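Local coordinates for protein porin B (Pseudomonas putida, PDB 4GEY) that forms an outer-membrane beta-barrel channel that probably lets sugars such as glucose into the cell envelope, at residues N324-V335 / D347-N358. The protein carries 2 engineered substitutions. Numbering follows the deposited sequence.
Sequences NVVDNYQQVGLV and DIGFGVARIHVN
Arg354 and Gln330 face each other as a hydrogen-bonded antiparallel pair, Gln330 N to Arg354 O at 3.0 Å and Arg354 N to Gln330 O at 2.8 Å, and their side chains run alongside one another. From CB, Arg354 extends straight out: CB, CG and CD pass along Gln330 OE1, with CD 3.2 Å from that oxygen, because CG stands anti to the backbone N (chi1 170°) and the chain stays extended to NE. NE and CZ keep near it too, CZ lying 3.6 Å from Gln330 OE1. At its tip NH1 donates to Gln330 OE1, which lies in the guanidinium plane, and more weakly to Asn328 OD1 at 2.9 Å; NH2 holds a water that sits over the His356 ring. Gln330, bent at chi2 (78°), turns its NE2 back to Asn328 OD1 at 2.8 Å, closing the polar cluster. Replaced by an alanine, Gln330 would probably leave NH1 with the weak Asn328 bond and rob Asn328 OD1 of its NE2 donor, holding the guanidinium less firmly. On the same face, Val352 and Phe350 lie near bound detergents, consistent with a membrane-facing surface. On the other, Tyr329 CD2 meets Ile355 CG1 at 3.8 Å, the methylene at the ring edge; Trp178 packs on both residues and Tyr329 OH reaches Ala169 O, consistent with the barrel interior. Such alternation characterises an antiparallel hairpin in the wall of an outer-membrane porin barrel.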
ATOM      1  N   ASN A 324      11.743   3.988 -14.087  1.00 33.15           N
ATOM      2  CA  ASN A 324      10.468   3.604 -13.505  1.00 31.71           C
ATOM      3  C   ASN A 324       9.347   3.433 -14.534  1.00 35.59           C
ATOM      4  O   ASN A 324       9.122   4.317 -15.358  1.00 34.64           O
ATOM      5  CB  ASN A 324      10.061   4.660 -12.486  1.00 34.89           C
ATOM      6  CG  ASN A 324       9.391   4.060 -11.275  1.00 35.60           C
ATOM      7  OD1 ASN A 324      10.048   3.422 -10.447  1.00 31.16           O
ATOM      8  ND2 ASN A 324       8.076   4.258 -11.160  1.00 29.82           N
ATOM      9  N   VAL A 325       8.641   2.303 -14.479  1.00 33.64           N
ATOM     10  CA  VAL A 325       7.584   2.009 -15.454  1.00 28.05           C
ATOM     11  C   VAL A 325       6.415   2.977 -15.310  1.00 30.30           C
ATOM     12  O   VAL A 325       5.972   3.584 -16.296  1.00 24.53           O
ATOM     13  CB  VAL A 325       7.040   0.569 -15.322  1.00 29.66           C
ATOM     14  CG1 VAL A 325       5.901   0.361 -16.285  1.00 24.11           C
ATOM     15  CG2 VAL A 325       8.128  -0.455 -15.575  1.00 24.95           C
ATOM     16  N   VAL A 326       5.909   3.107 -14.080  1.00 34.26           N
ATOM     17  CA  VAL A 326       4.958   4.164 -13.753  1.00 23.24           C
ATOM     18  C   VAL A 326       5.666   5.518 -13.684  1.00 32.03           C
ATOM     19  O   VAL A 326       6.575   5.728 -12.887  1.00 29.42           O
ATOM     20  CB  VAL A 326       4.276   3.920 -12.439  1.00 29.87           C
ATOM     21  CG1 VAL A 326       3.338   5.085 -12.118  1.00 22.30           C
ATOM     22  CG2 VAL A 326       3.536   2.594 -12.485  1.00 28.47           C
ATOM     23  N   ASP A 327       5.226   6.418 -14.549  1.00 41.98           N
ATOM     24  CA  ASP A 327       5.805   7.739 -14.746  1.00 42.54           C
ATOM     25  C   ASP A 327       5.421   8.633 -13.563  1.00 45.15           C
ATOM     26  O   ASP A 327       6.276   9.248 -12.905  1.00 32.05           O
ATOM     27  CB  ASP A 327       5.189   8.300 -16.031  1.00 38.70           C
ATOM     28  CG  ASP A 327       5.927   9.478 -16.575  1.00 55.62           C
ATOM     29  OD1 ASP A 327       6.366  10.335 -15.782  1.00 73.34           O
ATOM     30  OD2 ASP A 327       6.059   9.556 -17.814  1.00 62.49           O
ATOM     31  N   ASN A 328       4.111   8.694 -13.322  1.00 39.16           N
ATOM     32  CA  ASN A 328       3.509   9.566 -12.334  1.00 27.45           C
ATOM     33  C   ASN A 328       2.134   8.995 -12.004  1.00 28.85           C
ATOM     34  O   ASN A 328       1.599   8.208 -12.778  1.00 28.85           O
ATOM     35  CB  ASN A 328       3.401  11.000 -12.876  1.00 27.48           C
ATOM     36  CG  ASN A 328       2.411  11.131 -14.050  1.00 32.27           C
ATOM     37  OD1 ASN A 328       1.206  10.920 -13.889  1.00 32.21           O
ATOM     38  ND2 ASN A 328       2.918  11.509 -15.224  1.00 28.52           N
ATOM     39  N   TYR A 329       1.562   9.372 -10.865  1.00 28.29           N
ATOM     40  CA  TYR A 329       0.251   8.865 -10.466  1.00 25.89           C
ATOM     41  C   TYR A 329      -0.523   9.890  -9.652  1.00 26.08           C
ATOM     42  O   TYR A 329       0.058  10.651  -8.887  1.00 30.49           O
ATOM     43  CB  TYR A 329       0.420   7.563  -9.686  1.00 22.69           C
ATOM     44  CG  TYR A 329      -0.535   7.331  -8.539  1.00 22.09           C
ATOM     45  CD1 TYR A 329      -0.251   7.797  -7.264  1.00 29.10           C
ATOM     46  CD2 TYR A 329      -1.692   6.582  -8.719  1.00 30.74           C
ATOM     47  CE1 TYR A 329      -1.118   7.552  -6.201  1.00 36.89           C
ATOM     48  CE2 TYR A 329      -2.559   6.324  -7.662  1.00 30.67           C
ATOM     49  CZ  TYR A 329      -2.271   6.811  -6.407  1.00 33.20           C
ATOM     50  OH  TYR A 329      -3.135   6.574  -5.357  1.00 33.37           O
ATOM     51  N   GLN A 330      -1.834   9.926  -9.835  1.00 24.35           N
ATOM     52  CA  GLN A 330      -2.666  10.844  -9.076  1.00 27.17           C
ATOM     53  C   GLN A 330      -3.844  10.082  -8.512  1.00 28.04           C
ATOM     54  O   GLN A 330      -4.278   9.069  -9.070  1.00 27.77           O
ATOM     55  CB  GLN A 330      -3.173  11.999  -9.938  1.00 22.89           C
ATOM     56  CG  GLN A 330      -2.078  12.850 -10.551  1.00 24.83           C
ATOM     57  CD  GLN A 330      -1.439  12.183 -11.752  1.00 26.89           C
ATOM     58  OE1 GLN A 330      -2.126  11.582 -12.571  1.00 36.27           O
ATOM     59  NE2 GLN A 330      -0.119  12.259 -11.846  1.00 26.14           N
ATOM     60  N   GLN A 331      -4.370  10.579  -7.401  1.00 24.69           N
ATOM     61  CA  GLN A 331      -5.541   9.973  -6.828  1.00 21.40           C
ATOM     62  C   GLN A 331      -6.296  10.998  -6.016  1.00 32.41           C
ATOM     63  O   GLN A 331      -5.714  11.764  -5.253  1.00 33.57           O
ATOM     64  CB  GLN A 331      -5.126   8.778  -5.986  1.00 33.46           C
ATOM     65  CG  GLN A 331      -6.196   8.186  -5.113  1.00 32.90           C
ATOM     66  CD  GLN A 331      -5.754   8.169  -3.678  1.00 36.87           C
ATOM     67  OE1 GLN A 331      -5.611   9.222  -3.067  1.00 41.88           O
ATOM     68  NE2 GLN A 331      -5.494   6.980  -3.138  1.00 32.78           N
ATOM     69  N   VAL A 332      -7.606  11.015  -6.205  1.00 34.96           N
ATOM     70  CA  VAL A 332      -8.482  11.926  -5.493  1.00 37.37           C
ATOM     71  C   VAL A 332      -9.677  11.119  -4.992  1.00 37.01           C
ATOM     72  O   VAL A 332     -10.114  10.176  -5.660  1.00 39.02           O
ATOM     73  CB  VAL A 332      -8.910  13.073  -6.432  1.00 23.20           C
ATOM     74  CG1 VAL A 332     -10.289  13.545  -6.128  1.00 35.21           C
ATOM     75  CG2 VAL A 332      -7.939  14.223  -6.304  1.00 31.06           C
ATOM     76  N   GLY A 333     -10.189  11.444  -3.813  1.00 34.09           N
ATOM     77  CA  GLY A 333     -11.366  10.745  -3.324  1.00 22.46           C
ATOM     78  C   GLY A 333     -11.970  11.388  -2.099  1.00 24.97           C
ATOM     79  O   GLY A 333     -11.509  12.443  -1.644  1.00 29.68           O
ATOM     80  N   LEU A 334     -13.007  10.763  -1.553  1.00 23.02           N
ATOM     81  CA  LEU A 334     -13.628  11.267  -0.323  1.00 23.53           C
ATOM     82  C   LEU A 334     -14.157  10.130   0.517  1.00 24.91           C
ATOM     83  O   LEU A 334     -14.375   9.039   0.008  1.00 32.23           O
ATOM     84  CB  LEU A 334     -14.756  12.253  -0.635  1.00 31.05           C
ATOM     85  CG  LEU A 334     -15.902  11.809  -1.557  1.00 38.04           C
ATOM     86  CD1 LEU A 334     -16.945  10.947  -0.839  1.00 41.80           C
ATOM     87  CD2 LEU A 334     -16.563  13.029  -2.173  1.00 36.13           C
ATOM     88  N   VAL A 335     -14.348  10.367   1.810  1.00 24.42           N
ATOM     89  CA  VAL A 335     -15.155   9.436   2.596  1.00 29.87           C
ATOM     90  C   VAL A 335     -16.037  10.169   3.576  1.00 35.59           C
ATOM     91  O   VAL A 335     -15.610  11.145   4.191  1.00 45.95           O
ATOM     92  CB  VAL A 335     -14.356   8.278   3.288  1.00 23.17           C
ATOM     93  CG1 VAL A 335     -12.870   8.457   3.173  1.00 22.60           C
ATOM     94  CG2 VAL A 335     -14.787   8.109   4.729  1.00 23.61           C
ATOM     95  N   ASP A 347     -19.455   4.263   7.063  1.00 36.19           N
ATOM     96  CA  ASP A 347     -18.799   5.200   6.153  1.00 27.88           C
ATOM     97  C   ASP A 347     -19.058   4.921   4.669  1.00 33.05           C
ATOM     98  O   ASP A 347     -19.365   3.792   4.260  1.00 36.05           O
ATOM     99  CB  ASP A 347     -17.305   5.378   6.477  1.00 28.57           C
ATOM    100  CG  ASP A 347     -16.479   4.125   6.228  1.00 38.60           C
ATOM    101  OD1 ASP A 347     -17.030   3.006   6.326  1.00 49.03           O
ATOM    102  OD2 ASP A 347     -15.260   4.258   5.945  1.00 40.09           O
ATOM    103  N   ILE A 348     -18.996   5.989   3.881  1.00 33.34           N
ATOM    104  CA  ILE A 348     -19.158   5.894   2.439  1.00 34.46           C
ATOM    105  C   ILE A 348     -17.883   6.385   1.779  1.00 38.46           C
ATOM    106  O   ILE A 348     -17.456   7.504   2.027  1.00 43.64           O
ATOM    107  CB  ILE A 348     -20.314   6.763   1.960  1.00 25.83           C
ATOM    108  CG1 ILE A 348     -21.615   6.287   2.578  1.00 29.31           C
ATOM    109  CG2 ILE A 348     -20.434   6.677   0.456  1.00 32.86           C
ATOM    110  CD1 ILE A 348     -22.797   7.110   2.194  1.00 27.78           C
ATOM    111  N   GLY A 349     -17.265   5.553   0.948  1.00 38.53           N
ATOM    112  CA  GLY A 349     -16.044   5.951   0.277  1.00 30.34           C
ATOM    113  C   GLY A 349     -16.180   6.065  -1.229  1.00 38.84           C
ATOM    114  O   GLY A 349     -16.931   5.308  -1.853  1.00 40.12           O
ATOM    115  N   PHE A 350     -15.456   7.017  -1.816  1.00 34.54           N
ATOM    116  CA  PHE A 350     -15.301   7.068  -3.259  1.00 22.99           C
ATOM    117  C   PHE A 350     -13.932   7.603  -3.648  1.00 28.91           C
ATOM    118  O   PHE A 350     -13.488   8.619  -3.118  1.00 28.45           O
ATOM    119  CB  PHE A 350     -16.375   7.920  -3.901  1.00 25.81           C
ATOM    120  CG  PHE A 350     -16.146   8.143  -5.353  1.00 33.32           C
ATOM    121  CD1 PHE A 350     -16.349   7.115  -6.254  1.00 39.96           C
ATOM    122  CD2 PHE A 350     -15.692   9.363  -5.819  1.00 35.08           C
ATOM    123  CE1 PHE A 350     -16.114   7.301  -7.600  1.00 44.21           C
ATOM    124  CE2 PHE A 350     -15.462   9.560  -7.157  1.00 40.55           C
ATOM    125  CZ  PHE A 350     -15.671   8.526  -8.055  1.00 41.06           C
ATOM    126  N   GLY A 351     -13.269   6.924  -4.580  1.00 21.79           N
ATOM    127  CA  GLY A 351     -11.939   7.315  -4.998  1.00 21.47           C
ATOM    128  C   GLY A 351     -11.669   7.099  -6.474  1.00 23.57           C
ATOM    129  O   GLY A 351     -12.145   6.137  -7.069  1.00 26.05           O
ATOM    130  N   VAL A 352     -10.888   7.991  -7.069  1.00 27.08           N
ATOM    131  CA  VAL A 352     -10.491   7.857  -8.467  1.00 29.41           C
ATOM    132  C   VAL A 352      -8.988   7.971  -8.505  1.00 27.72           C
ATOM    133  O   VAL A 352      -8.422   8.825  -7.828  1.00 27.34           O
ATOM    134  CB  VAL A 352     -11.037   8.989  -9.366  1.00 31.47           C
ATOM    135  CG1 VAL A 352     -11.238   8.481 -10.797  1.00 29.06           C
ATOM    136  CG2 VAL A 352     -12.329   9.555  -8.813  1.00 37.18           C
ATOM    137  N   ALA A 353      -8.346   7.109  -9.286  1.00 28.54           N
ATOM    138  CA  ALA A 353      -6.899   7.139  -9.430  1.00 20.95           C
ATOM    139  C   ALA A 353      -6.530   7.068 -10.885  1.00 22.97           C
ATOM    140  O   ALA A 353      -7.203   6.424 -11.672  1.00 31.56           O
ATOM    141  CB  ALA A 353      -6.261   5.993  -8.689  1.00 20.44           C
ATOM    142  N   ARG A 354      -5.443   7.741 -11.230  1.00 30.49           N
ATOM    143  CA  ARG A 354      -4.887   7.700 -12.570  1.00 25.85           C
ATOM    144  C   ARG A 354      -3.455   7.219 -12.436  1.00 27.58           C
ATOM    145  O   ARG A 354      -2.706   7.718 -11.604  1.00 33.07           O
ATOM    146  CB  ARG A 354      -4.929   9.095 -13.186  1.00 28.32           C
ATOM    147  CG  ARG A 354      -4.161   9.239 -14.471  1.00 31.91           C
ATOM    148  CD  ARG A 354      -4.122  10.679 -14.931  1.00 23.83           C
ATOM    149  NE  ARG A 354      -3.303  10.772 -16.128  1.00 30.99           N
ATOM    150  CZ  ARG A 354      -2.029  11.150 -16.136  1.00 30.88           C
ATOM    151  NH1 ARG A 354      -1.443  11.499 -15.006  1.00 33.00           N
ATOM    152  NH2 ARG A 354      -1.347  11.196 -17.276  1.00 30.40           N
ATOM    153  N   ILE A 355      -3.088   6.224 -13.233  1.00 29.77           N
ATOM    154  CA  ILE A 355      -1.743   5.660 -13.210  1.00 27.27           C
ATOM    155  C   ILE A 355      -1.136   5.734 -14.599  1.00 30.59           C
ATOM    156  O   ILE A 355      -1.514   4.978 -15.498  1.00 34.89           O
ATOM    157  CB  ILE A 355      -1.774   4.195 -12.777  1.00 34.83           C
ATOM    158  CG1 ILE A 355      -2.470   4.072 -11.415  1.00 39.04           C
ATOM    159  CG2 ILE A 355      -0.372   3.627 -12.735  1.00 21.22           C
ATOM    160  CD1 ILE A 355      -2.958   2.665 -11.079  1.00 38.22           C
ATOM    161  N   HIS A 356      -0.197   6.646 -14.784  1.00 29.12           N
ATOM    162  CA  HIS A 356       0.388   6.843 -16.107  1.00 29.78           C
ATOM    163  C   HIS A 356       1.704   6.084 -16.314  1.00 32.60           C
ATOM    164  O   HIS A 356       2.559   6.060 -15.430  1.00 23.43           O
ATOM    165  CB  HIS A 356       0.582   8.330 -16.386  1.00 28.49           C
ATOM    166  CG  HIS A 356       1.205   8.613 -17.713  1.00 37.05           C
ATOM    167  ND1 HIS A 356       2.537   8.937 -17.857  1.00 40.49           N
ATOM    168  CD2 HIS A 356       0.679   8.615 -18.961  1.00 34.63           C
ATOM    169  CE1 HIS A 356       2.803   9.130 -19.135  1.00 37.31           C
ATOM    170  NE2 HIS A 356       1.694   8.940 -19.827  1.00 35.51           N
ATOM    171  N   VAL A 357       1.850   5.466 -17.486  1.00 23.91           N
ATOM    172  CA  VAL A 357       3.058   4.729 -17.824  1.00 24.26           C
ATOM    173  C   VAL A 357       4.029   5.566 -18.639  1.00 36.11           C
ATOM    174  O   VAL A 357       3.664   6.132 -19.670  1.00 37.89           O
ATOM    175  CB  VAL A 357       2.770   3.450 -18.636  1.00 24.26           C
ATOM    176  CG1 VAL A 357       4.054   2.655 -18.816  1.00 24.67           C
ATOM    177  CG2 VAL A 357       1.700   2.600 -17.971  1.00 23.47           C
ATOM    178  N   ASN A 358       5.262   5.630 -18.144  1.00 37.40           N
ATOM    179  CA  ASN A 358       6.431   6.166 -18.839  1.00 26.51           C
ATOM    180  C   ASN A 358       6.396   5.903 -20.330  1.00 38.38           C
ATOM    181  O   ASN A 358       6.463   4.754 -20.769  1.00 37.32           O
ATOM    182  CB  ASN A 358       7.663   5.488 -18.241  1.00 39.72           C
ATOM    183  CG  ASN A 358       8.952   6.114 -18.673  1.00 27.74           C
ATOM    184  OD1 ASN A 358       9.105   6.520 -19.818  1.00 35.52           O
ATOM    185  ND2 ASN A 358       9.908   6.181 -17.752  1.00 39.37           N
TER
HETATM  186  O   HOH W   1       1.165  12.233 -18.128  1.00 39.83           O